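Local coordinates for protein hemin degrading factor (Pseudomonas aeruginosa, PDB 4MF9) that binds heme through an axial histidine and has been identified as a heme-degrading enzyme, with a probable part in heme trafficking, at residues R310-W323 and P345-A359. Numbering follows the deposited sequence.
With HEM (protoporphyrin IX containing Fe), chain C.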
ATOM      1  N   ARG A 310      18.353  -7.852   0.792  1.00  8.70           N
ATOM      2  CA  ARG A 310      19.061  -6.620   0.908  1.00  9.82           C
ATOM      3  C   ARG A 310      19.448  -6.157  -0.521  1.00  9.31           C
ATOM      4  O   ARG A 310      20.022  -6.880  -1.226  1.00  9.55           O
ATOM      5  CB  ARG A 310      20.311  -6.736   1.765  1.00  6.45           C
ATOM      6  CG  ARG A 310      21.254  -5.576   1.752  1.00 12.67           C
ATOM      7  CD  ARG A 310      22.354  -5.635   2.841  1.00 14.92           C
ATOM      8  NE  ARG A 310      22.997  -6.932   2.922  1.00 13.34           N
ATOM      9  CZ  ARG A 310      23.179  -7.631   4.031  1.00 20.22           C
ATOM     10  NH1 ARG A 310      22.771  -7.170   5.204  1.00 16.95           N
ATOM     11  NH2 ARG A 310      23.800  -8.779   3.975  1.00 17.67           N
ATOM     12  N   VAL A 311      19.126  -4.936  -0.877  1.00 10.90           N
ATOM     13  CA  VAL A 311      19.356  -4.488  -2.257  1.00  8.49           C
ATOM     14  C   VAL A 311      20.119  -3.177  -2.255  1.00 11.81           C
ATOM     15  O   VAL A 311      19.836  -2.304  -1.428  1.00 11.86           O
ATOM     16  CB  VAL A 311      18.020  -4.276  -3.001  1.00 10.70           C
ATOM     17  CG1 VAL A 311      18.258  -3.906  -4.482  1.00  9.86           C
ATOM     18  CG2 VAL A 311      17.151  -5.520  -2.904  1.00  8.87           C
ATOM     19  N   ARG A 312      21.065  -3.033  -3.173  1.00  8.32           N
ATOM     20  CA  ARG A 312      21.825  -1.832  -3.319  1.00  7.08           C
ATOM     21  C   ARG A 312      21.739  -1.322  -4.770  1.00 11.51           C
ATOM     22  O   ARG A 312      22.043  -2.036  -5.686  1.00 10.61           O
ATOM     23  CB  ARG A 312      23.279  -1.972  -2.853  1.00  8.49           C
ATOM     24  CG  ARG A 312      23.548  -2.917  -1.704  1.00  9.83           C
ATOM     25  CD  ARG A 312      25.038  -3.049  -1.394  1.00 15.46           C
ATOM     26  NE  ARG A 312      25.247  -3.848  -0.230  1.00 17.37           N
ATOM     27  CZ  ARG A 312      25.364  -5.151  -0.244  1.00 16.72           C
ATOM     28  NH1 ARG A 312      25.335  -5.799  -1.374  1.00 14.90           N
ATOM     29  NH2 ARG A 312      25.491  -5.795   0.887  1.00 19.13           N
ATOM     30  N   LYS A 313      21.313  -0.102  -4.939  1.00 10.76           N
ATOM     31  CA  LYS A 313      21.166   0.495  -6.241  1.00 13.39           C
ATOM     32  C   LYS A 313      21.960   1.817  -6.339  1.00 14.03           C
ATOM     33  O   LYS A 313      21.848   2.645  -5.513  1.00 13.32           O
ATOM     34  CB  LYS A 313      19.689   0.752  -6.563  1.00 15.38           C
ATOM     35  CG  LYS A 313      18.706  -0.337  -6.240  1.00 18.09           C
ATOM     36  CD  LYS A 313      17.332  -0.084  -6.843  1.00 20.30           C
ATOM     37  CE  LYS A 313      16.335   0.303  -5.768  1.00 23.42           C
ATOM     38  NZ  LYS A 313      15.691  -0.808  -5.050  1.00 22.17           N
ATOM     39  N   PRO A 314      22.772   1.966  -7.367  1.00 13.31           N
ATOM     40  CA  PRO A 314      23.481   3.211  -7.611  1.00 16.94           C
ATOM     41  C   PRO A 314      22.468   4.288  -7.990  1.00 18.91           C
ATOM     42  O   PRO A 314      21.424   3.973  -8.424  1.00 15.33           O
ATOM     43  CB  PRO A 314      24.344   2.927  -8.837  1.00 15.96           C
ATOM     44  CG  PRO A 314      24.107   1.580  -9.213  1.00 17.39           C
ATOM     45  CD  PRO A 314      22.976   1.016  -8.449  1.00 12.61           C
ATOM     46  N   SER A 315      22.844   5.533  -7.790  1.00 24.92           N
ATOM     47  CA  SER A 315      22.000   6.649  -8.190  1.00 27.04           C
ATOM     48  C   SER A 315      22.865   7.903  -8.186  1.00 29.60           C
ATOM     49  O   SER A 315      23.994   7.877  -7.686  1.00 25.30           O
ATOM     50  CB  SER A 315      20.824   6.819  -7.222  1.00 23.92           C
ATOM     51  OG  SER A 315      21.235   7.420  -6.007  1.00 25.24           O
ATOM     52  N   THR A 316      22.323   8.999  -8.681  1.00 32.76           N
ATOM     53  CA  THR A 316      23.015  10.271  -8.727  1.00 32.17           C
ATOM     54  C   THR A 316      23.389  10.743  -7.353  1.00 34.48           C
ATOM     55  O   THR A 316      24.326  11.442  -7.206  1.00 35.24           O
ATOM     56  CB  THR A 316      22.193  11.363  -9.430  1.00 34.71           C
ATOM     57  OG1 THR A 316      20.900  11.420  -8.838  1.00 42.66           O
ATOM     58  CG2 THR A 316      22.023  11.038 -10.825  1.00 30.90           C
ATOM     59  N   ASP A 317      22.605  10.384  -6.339  1.00 37.97           N
ATOM     60  CA  ASP A 317      22.909  10.754  -4.960  1.00 31.14           C
ATOM     61  C   ASP A 317      23.743   9.669  -4.290  1.00 28.95           C
ATOM     62  O   ASP A 317      23.987   9.713  -3.081  1.00 32.01           O
ATOM     63  CB  ASP A 317      21.625  11.000  -4.165  1.00 35.08           C
ATOM     64  CG  ASP A 317      20.601  11.803  -4.945  1.00 41.55           C
ATOM     65  OD1 ASP A 317      19.386  11.532  -4.792  1.00 39.29           O
ATOM     66  OD2 ASP A 317      21.011  12.703  -5.716  1.00 41.48           O
ATOM     67  N   GLY A 318      24.177   8.690  -5.080  1.00 29.48           N
ATOM     68  CA  GLY A 318      25.011   7.607  -4.571  1.00 22.51           C
ATOM     69  C   GLY A 318      24.248   6.314  -4.299  1.00 26.11           C
ATOM     70  O   GLY A 318      23.077   6.188  -4.647  1.00 22.31           O
ATOM     71  N   ILE A 319      24.895   5.337  -3.709  1.00 21.46           N
ATOM     72  CA  ILE A 319      24.236   4.101  -3.423  1.00 21.13           C
ATOM     73  C   ILE A 319      23.041   4.195  -2.454  1.00 16.34           C
ATOM     74  O   ILE A 319      23.140   4.777  -1.465  1.00 14.87           O
ATOM     75  CB  ILE A 319      25.246   3.110  -2.894  1.00 18.99           C
ATOM     76  CG1 ILE A 319      26.378   2.992  -3.926  1.00 22.60           C
ATOM     77  CG2 ILE A 319      24.596   1.816  -2.494  1.00 14.61           C
ATOM     78  CD1 ILE A 319      26.332   1.819  -4.835  1.00 20.88           C
ATOM     79  N   VAL A 320      21.963   3.528  -2.804  1.00 15.92           N
ATOM     80  CA  VAL A 320      20.795   3.457  -1.927  1.00 14.82           C
ATOM     81  C   VAL A 320      20.565   2.017  -1.512  1.00 11.20           C
ATOM     82  O   VAL A 320      20.398   1.139  -2.357  1.00 13.57           O
ATOM     83  CB  VAL A 320      19.498   3.990  -2.603  1.00 16.15           C
ATOM     84  CG1 VAL A 320      18.274   3.768  -1.668  1.00 12.55           C
ATOM     85  CG2 VAL A 320      19.634   5.454  -2.944  1.00 15.68           C
ATOM     86  N   THR A 321      20.538   1.780  -0.208  1.00 11.61           N
ATOM     87  CA  THR A 321      20.326   0.442   0.318  1.00 11.47           C
ATOM     88  C   THR A 321      18.901   0.288   0.840  1.00 11.69           C
ATOM     89  O   THR A 321      18.390   1.169   1.521  1.00 12.22           O
ATOM     90  CB  THR A 321      21.301   0.157   1.466  1.00 12.37           C
ATOM     91  OG1 THR A 321      22.627   0.523   1.053  1.00 14.01           O
ATOM     92  CG2 THR A 321      21.271  -1.317   1.832  1.00 11.01           C
ATOM     93  N   SER A 322      18.270  -0.838   0.522  1.00 12.66           N
ATOM     94  CA  SER A 322      16.905  -1.110   0.960  1.00 12.15           C
ATOM     95  C   SER A 322      16.795  -2.581   1.303  1.00 11.86           C
ATOM     96  O   SER A 322      17.640  -3.375   0.889  1.00 10.90           O
ATOM     97  CB  SER A 322      15.916  -0.784  -0.157  1.00 10.33           C
ATOM     98  OG  SER A 322      16.172  -1.592  -1.293  1.00  9.97           O
ATOM     99  N   TRP A 323      15.767  -2.933   2.075  1.00 10.46           N
ATOM    100  CA  TRP A 323      15.366  -4.322   2.266  1.00  8.97           C
ATOM    101  C   TRP A 323      14.003  -4.485   1.605  1.00 10.42           C
ATOM    102  O   TRP A 323      13.133  -3.622   1.754  1.00  9.73           O
ATOM    103  CB  TRP A 323      15.243  -4.659   3.754  1.00 11.18           C
ATOM    104  CG  TRP A 323      16.562  -4.896   4.439  1.00 12.60           C
ATOM    105  CD1 TRP A 323      17.786  -4.398   4.076  1.00 13.44           C
ATOM    106  CD2 TRP A 323      16.786  -5.707   5.594  1.00 13.52           C
ATOM    107  NE1 TRP A 323      18.755  -4.842   4.954  1.00 14.45           N
ATOM    108  CE2 TRP A 323      18.162  -5.645   5.894  1.00 12.76           C
ATOM    109  CE3 TRP A 323      15.946  -6.466   6.419  1.00 14.03           C
ATOM    110  CZ2 TRP A 323      18.721  -6.325   6.970  1.00 16.81           C
ATOM    111  CZ3 TRP A 323      16.506  -7.142   7.490  1.00 15.85           C
ATOM    112  CH2 TRP A 323      17.883  -7.065   7.757  1.00 14.06           C
ATOM    113  N   PRO A 345      22.651  11.893   0.215  1.00 38.57           N
ATOM    114  CA  PRO A 345      23.029  10.490   0.212  1.00 38.02           C
ATOM    115  C   PRO A 345      22.354   9.811   1.386  1.00 34.47           C
ATOM    116  O   PRO A 345      21.905  10.516   2.259  1.00 35.55           O
ATOM    117  CB  PRO A 345      24.523  10.562   0.462  1.00 33.86           C
ATOM    118  CG  PRO A 345      24.672  11.761   1.278  1.00 33.80           C
ATOM    119  CD  PRO A 345      23.759  12.738   0.660  1.00 33.52           C
ATOM    120  N   GLU A 346      22.311   8.503   1.450  1.00 30.67           N
ATOM    121  CA  GLU A 346      21.677   7.855   2.559  1.00 27.47           C
ATOM    122  C   GLU A 346      22.531   8.034   3.785  1.00 30.65           C
ATOM    123  O   GLU A 346      23.672   8.366   3.671  1.00 33.06           O
ATOM    124  CB  GLU A 346      21.327   6.386   2.255  1.00 25.85           C
ATOM    125  CG  GLU A 346      22.460   5.366   2.338  1.00 24.31           C
ATOM    126  CD  GLU A 346      22.067   3.963   1.923  1.00 23.53           C
ATOM    127  OE1 GLU A 346      20.898   3.683   1.782  1.00 13.87           O
ATOM    128  OE2 GLU A 346      22.949   3.132   1.709  1.00 20.86           O
ATOM    129  N   ARG A 347      21.958   7.856   4.958  1.00 24.43           N
ATOM    130  CA  ARG A 347      22.666   8.070   6.199  1.00 27.21           C
ATOM    131  C   ARG A 347      23.492   6.861   6.598  1.00 28.27           C
ATOM    132  O   ARG A 347      23.146   5.775   6.277  1.00 25.90           O
ATOM    133  CB  ARG A 347      21.726   8.519   7.313  1.00 25.94           C
ATOM    134  CG  ARG A 347      20.689   9.485   6.828  1.00 30.82           C
ATOM    135  CD  ARG A 347      19.819  10.122   7.867  1.00 31.64           C
ATOM    136  NE  ARG A 347      19.774   9.473   9.159  1.00 32.57           N
ATOM    137  CZ  ARG A 347      19.540  10.111  10.291  1.00 30.57           C
ATOM    138  NH1 ARG A 347      19.255  11.397  10.300  1.00 39.18           N
ATOM    139  NH2 ARG A 347      19.565   9.459  11.397  1.00 29.87           N
ATOM    140  N   ASP A 348      24.601   7.069   7.264  1.00 25.81           N
ATOM    141  CA  ASP A 348      25.474   5.987   7.626  1.00 23.78           C
ATOM    142  C   ASP A 348      24.834   5.034   8.596  1.00 26.61           C
ATOM    143  O   ASP A 348      25.052   3.883   8.528  1.00 25.54           O
ATOM    144  CB  ASP A 348      26.798   6.529   8.211  1.00 22.67           C
ATOM    145  CG  ASP A 348      27.502   7.535   7.308  1.00 35.16           C
ATOM    146  OD1 ASP A 348      28.195   8.443   7.772  1.00 42.56           O
ATOM    147  OD2 ASP A 348      27.390   7.447   6.116  1.00 39.70           O
ATOM    148  N   ASP A 349      24.034   5.543   9.494  1.00 25.44           N
ATOM    149  CA  ASP A 349      23.424   4.716  10.493  1.00 29.63           C
ATOM    150  C   ASP A 349      22.473   3.705   9.864  1.00 24.61           C
ATOM    151  O   ASP A 349      22.423   2.564  10.222  1.00 23.03           O
ATOM    152  CB  ASP A 349      22.819   5.550  11.681  1.00 32.47           C
ATOM    153  CG  ASP A 349      21.730   6.529  11.256  1.00 33.23           C
ATOM    154  OD1 ASP A 349      21.351   7.403  12.058  1.00 32.79           O
ATOM    155  OD2 ASP A 349      21.279   6.457  10.119  1.00 30.70           O
ATOM    156  N   TRP A 350      21.763   4.157   8.867  1.00 23.79           N
ATOM    157  CA  TRP A 350      20.893   3.255   8.126  1.00 23.39           C
ATOM    158  C   TRP A 350      21.700   2.169   7.413  1.00 20.11           C
ATOM    159  O   TRP A 350      21.432   0.973   7.584  1.00 19.43           O
ATOM    160  CB  TRP A 350      20.023   4.000   7.111  1.00 17.31           C
ATOM    161  CG  TRP A 350      19.419   3.047   6.117  1.00 16.89           C
ATOM    162  CD1 TRP A 350      19.717   2.934   4.782  1.00 18.00           C
ATOM    163  CD2 TRP A 350      18.440   2.041   6.395  1.00 16.57           C
ATOM    164  NE1 TRP A 350      18.967   1.926   4.216  1.00 16.65           N
ATOM    165  CE2 TRP A 350      18.175   1.366   5.188  1.00 16.99           C
ATOM    166  CE3 TRP A 350      17.756   1.652   7.548  1.00 16.60           C
ATOM    167  CZ2 TRP A 350      17.255   0.323   5.110  1.00 16.34           C
ATOM    168  CZ3 TRP A 350      16.854   0.627   7.466  1.00 14.08           C
ATOM    169  CH2 TRP A 350      16.610  -0.029   6.261  1.00 14.39           C
ATOM    170  N   ARG A 351      22.726   2.586   6.695  1.00 18.79           N
ATOM    171  CA  ARG A 351      23.481   1.664   5.905  1.00 19.77           C
ATOM    172  C   ARG A 351      24.143   0.651   6.780  1.00 15.99           C
ATOM    173  O   ARG A 351      24.142  -0.446   6.485  1.00 15.32           O
ATOM    174  CB  ARG A 351      24.444   2.391   4.973  1.00 23.28           C
ATOM    175  CG  ARG A 351      25.425   1.462   4.276  1.00 22.33           C
ATOM    176  CD  ARG A 351      26.375   2.153   3.303  1.00 21.76           C
ATOM    177  NE  ARG A 351      25.736   2.911   2.266  1.00 22.80           N
ATOM    178  CZ  ARG A 351      26.328   3.612   1.323  1.00 26.68           C
ATOM    179  NH1 ARG A 351      27.638   3.653   1.214  1.00 22.09           N
ATOM    180  NH2 ARG A 351      25.592   4.269   0.473  1.00 22.69           N
ATOM    181  N   GLU A 352      24.657   1.064   7.907  1.00 21.13           N
ATOM    182  CA  GLU A 352      25.232   0.170   8.849  1.00 20.67           C
ATOM    183  C   GLU A 352      24.230  -0.846   9.383  1.00 20.85           C
ATOM    184  O   GLU A 352      24.530  -1.978   9.456  1.00 20.19           O
ATOM    185  CB  GLU A 352      25.874   0.942   9.991  1.00 27.81           C
ATOM    186  CG  GLU A 352      26.309   0.037  11.124  1.00 27.67           C
ATOM    187  CD  GLU A 352      26.844   0.777  12.312  1.00 37.88           C
ATOM    188  OE1 GLU A 352      27.700   0.226  12.980  1.00 39.28           O
ATOM    189  OE2 GLU A 352      26.400   1.902  12.577  1.00 43.93           O
ATOM    190  N   LEU A 353      23.049  -0.405   9.742  1.00 17.82           N
ATOM    191  CA  LEU A 353      22.060  -1.362  10.152  1.00 16.84           C
ATOM    192  C   LEU A 353      21.606  -2.311   9.064  1.00 16.39           C
ATOM    193  O   LEU A 353      21.551  -3.478   9.264  1.00 18.67           O
ATOM    194  CB  LEU A 353      20.878  -0.658  10.753  1.00 20.71           C
ATOM    195  CG  LEU A 353      19.691  -1.484  11.257  1.00 20.67           C
ATOM    196  CD1 LEU A 353      20.101  -2.549  12.221  1.00 21.05           C
ATOM    197  CD2 LEU A 353      18.670  -0.586  11.885  1.00 20.83           C
ATOM    198  N   ALA A 354      21.355  -1.778   7.895  1.00 14.67           N
ATOM    199  CA  ALA A 354      20.955  -2.566   6.727  1.00 13.31           C
ATOM    200  C   ALA A 354      21.998  -3.633   6.358  1.00 16.07           C
ATOM    201  O   ALA A 354      21.651  -4.706   5.864  1.00 15.77           O
ATOM    202  CB  ALA A 354      20.711  -1.649   5.548  1.00 17.93           C
ATOM    203  N   GLU A 355      23.250  -3.330   6.536  1.00 16.93           N
ATOM    204  CA  GLU A 355      24.307  -4.306   6.245  1.00 16.45           C
ATOM    205  C   GLU A 355      24.714  -5.181   7.420  1.00 17.95           C
ATOM    206  O   GLU A 355      25.406  -6.096   7.253  1.00 18.98           O
ATOM    207  CB  GLU A 355      25.549  -3.647   5.682  1.00 21.29           C
ATOM    208  CG  GLU A 355      25.427  -2.715   4.499  1.00 18.30           C
ATOM    209  CD  GLU A 355      25.634  -3.419   3.177  1.00 23.47           C
ATOM    210  OE1 GLU A 355      25.633  -4.639   3.169  1.00 24.78           O
ATOM    211  OE2 GLU A 355      25.860  -2.766   2.189  1.00 20.70           O
ATOM    212  N   SER A 356      24.252  -4.875   8.613  1.00 17.98           N
ATOM    213  CA  SER A 356      24.688  -5.612   9.802  1.00 19.29           C
ATOM    214  C   SER A 356      24.226  -7.065   9.792  1.00 18.97           C
ATOM    215  O   SER A 356      24.807  -7.912  10.474  1.00 20.51           O
ATOM    216  CB  SER A 356      24.222  -4.917  11.083  1.00 20.57           C
ATOM    217  OG  SER A 356      22.820  -5.036  11.254  1.00 19.40           O
ATOM    218  N   PHE A 357      23.199  -7.367   9.002  1.00 17.97           N
ATOM    219  CA  PHE A 357      22.616  -8.706   9.028  1.00 20.33           C
ATOM    220  C   PHE A 357      23.273  -9.636   8.014  1.00 21.85           C
ATOM    221  O   PHE A 357      23.573  -9.236   6.887  1.00 19.19           O
ATOM    222  CB  PHE A 357      21.088  -8.647   8.862  1.00 20.04           C
ATOM    223  CG  PHE A 357      20.376  -8.097  10.067  1.00 15.22           C
ATOM    224  CD1 PHE A 357      19.864  -8.949  11.031  1.00 21.53           C
ATOM    225  CD2 PHE A 357      20.242  -6.729  10.249  1.00 17.25           C
ATOM    226  CE1 PHE A 357      19.222  -8.447  12.152  1.00 19.26           C
ATOM    227  CE2 PHE A 357      19.597  -6.218  11.368  1.00 19.07           C
ATOM    228  CZ  PHE A 357      19.088  -7.077  12.317  1.00 17.81           C
ATOM    229  N   LYS A 358      23.512 -10.878   8.410  1.00 20.56           N
ATOM    230  CA  LYS A 358      24.218 -11.808   7.593  1.00 25.50           C
ATOM    231  C   LYS A 358      23.402 -12.397   6.440  1.00 25.25           C
ATOM    232  O   LYS A 358      22.375 -12.899   6.635  1.00 22.73           O
ATOM    233  CB  LYS A 358      24.861 -12.905   8.463  1.00 28.62           C
ATOM    234  CG  LYS A 358      25.633 -12.359   9.652  1.00 33.96           C
ATOM    235  CD  LYS A 358      26.849 -13.200  10.044  1.00 37.17           C
ATOM    236  CE  LYS A 358      27.525 -12.753  11.338  1.00 43.28           C
ATOM    237  NZ  LYS A 358      27.313 -11.325  11.635  1.00 45.55           N
ATOM    238  N   ALA A 359      23.959 -12.407   5.250  1.00 26.33           N
ATOM    239  CA  ALA A 359      23.281 -12.978   4.090  1.00 24.35           C
ATOM    240  C   ALA A 359      23.179 -14.495   4.209  1.00 30.40           C
ATOM    241  O   ALA A 359      23.971 -15.126   4.912  1.00 30.88           O
ATOM    242  CB  ALA A 359      24.033 -12.607   2.816  1.00 21.90           C
TER
HETATM  243  CHA HEM C 400      11.573   5.829  -3.586  1.00 28.73           C
HETATM  244  CHB HEM C 400      11.168  10.413  -2.465  1.00 33.91           C
HETATM  245  CHC HEM C 400       8.082  10.974  -6.110  1.00 26.79           C
HETATM  246  CHD HEM C 400       7.683   6.210  -6.369  1.00 28.76           C
HETATM  247  C1A HEM C 400      11.790   7.054  -3.023  1.00 31.87           C
HETATM  248  C2A HEM C 400      12.783   7.355  -2.048  1.00 27.98           C
HETATM  249  C3A HEM C 400      12.675   8.631  -1.762  1.00 29.10           C
HETATM  250  C4A HEM C 400      11.599   9.113  -2.507  1.00 31.92           C
HETATM  251  CMA HEM C 400      13.516   9.374  -0.764  1.00 32.10           C
HETATM  252  CAA HEM C 400      13.808   6.452  -1.459  1.00 27.87           C
HETATM  253  CBA HEM C 400      15.273   6.960  -1.454  1.00 24.17           C
HETATM  254  CGA HEM C 400      15.764   6.903  -2.854  1.00 30.83           C
HETATM  255  O1A HEM C 400      16.387   7.837  -3.351  1.00 29.43           O
HETATM  256  O2A HEM C 400      15.518   5.907  -3.480  1.00 33.39           O
HETATM  257  C1B HEM C 400      10.288  10.912  -3.416  1.00 36.28           C
HETATM  258  C2B HEM C 400      10.010  12.287  -3.428  1.00 34.96           C
HETATM  259  C3B HEM C 400       9.156  12.502  -4.439  1.00 36.84           C
HETATM  260  C4B HEM C 400       8.909  11.176  -5.051  1.00 31.96           C
HETATM  261  CMB HEM C 400      10.600  13.314  -2.508  1.00 33.21           C
HETATM  262  CAB HEM C 400       8.644  13.862  -4.781  1.00 33.97           C
HETATM  263  CBB HEM C 400       7.496  14.125  -5.325  1.00 34.67           C
HETATM  264  C1C HEM C 400       7.700   9.753  -6.525  1.00 26.74           C
HETATM  265  C2C HEM C 400       6.846   9.506  -7.580  1.00 29.46           C
HETATM  266  C3C HEM C 400       6.721   8.153  -7.674  1.00 31.94           C
HETATM  267  C4C HEM C 400       7.507   7.551  -6.652  1.00 29.13           C
HETATM  268  CMC HEM C 400       6.206  10.533  -8.463  1.00 30.96           C
HETATM  269  CAC HEM C 400       5.907   7.459  -8.642  1.00 32.03           C
HETATM  270  CBC HEM C 400       5.734   6.184  -8.454  1.00 32.67           C
HETATM  271  C1D HEM C 400       8.753   5.688  -5.631  1.00 32.53           C
HETATM  272  C2D HEM C 400       9.098   4.236  -5.540  1.00 30.74           C
HETATM  273  C3D HEM C 400      10.185   4.164  -4.778  1.00 28.52           C
HETATM  274  C4D HEM C 400      10.497   5.546  -4.397  1.00 30.18           C
HETATM  275  CMD HEM C 400       8.416   3.037  -6.162  1.00 26.64           C
HETATM  276  CAD HEM C 400      10.914   2.906  -4.386  1.00 28.99           C
HETATM  277  CBD HEM C 400      12.182   2.786  -5.231  1.00 26.92           C
HETATM  278  CGD HEM C 400      12.910   1.478  -5.297  1.00 29.60           C
HETATM  279  O1D HEM C 400      14.101   1.534  -5.073  1.00 24.87           O
HETATM  280  O2D HEM C 400      12.392   0.413  -5.595  1.00 25.82           O
HETATM  281  NA  HEM C 400      11.061   8.152  -3.288  1.00 29.91           N
HETATM  282  NB  HEM C 400       9.630  10.270  -4.393  1.00 33.17           N
HETATM  283  NC  HEM C 400       8.072   8.581  -6.011  1.00 30.13           N
HETATM  284  ND  HEM C 400       9.616   6.402  -4.925  1.00 30.08           N
HETATM  285 FE   HEM C 400       9.638   8.230  -4.723  1.00 33.94          FE
HETATM  286  O   HOH W   1      25.195  -0.517   1.086  1.00 17.81           O
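Glu-346 meets Thr-321 where the C-terminal helix 348-355 packs on a beta hairpin of the second HemS/ChuX domain. Strands 310-313 and 320-323 form this hairpin, and Lys-313 and Val-320 on it belong to the heme pocket. The Glu-346 carboxylate takes Thr-321 N on OE1 (2.8 Å) and Thr-321 OG1 on the syn lone pair of OE2. Arg-351 NE holds the anti lone pair of OE2; together these bonds restrain the carboxylate's rotation. Trp-350 sends NE1 to Thr-321 O at 2.9 Å, from above the carbonyl plane. One turn on, Ala-354 CB lies 3.8 Å from Thr-321 CG2. Ala-354 O accepts both Arg-310 NH1 and Trp-323 NE1, each in the carbonyl plane. A bend at chi2 (-93°) turns the Glu-355 carboxylate toward Arg-312. The two groups pair side-on, nearly coplanar: Glu-355 OE1 lies 2.6 Å from Arg-312 NH2 and Glu-355 OE2 2.7 Å from Arg-312 NE. Glu-355 OE1 also lies over a face of the Arg-310 guanidinium, a purely electrostatic pairing. Glu-241 bridges to both arginines. The edge of Trp-323, at CH2, meets the face of Phe-357 in an offset edge-to-face pair, planes at 80°. Phe-357 O takes Arg-310 end-on, with Arg-310 NH1 at 2.8 Å and NH2 at 3.0 Å.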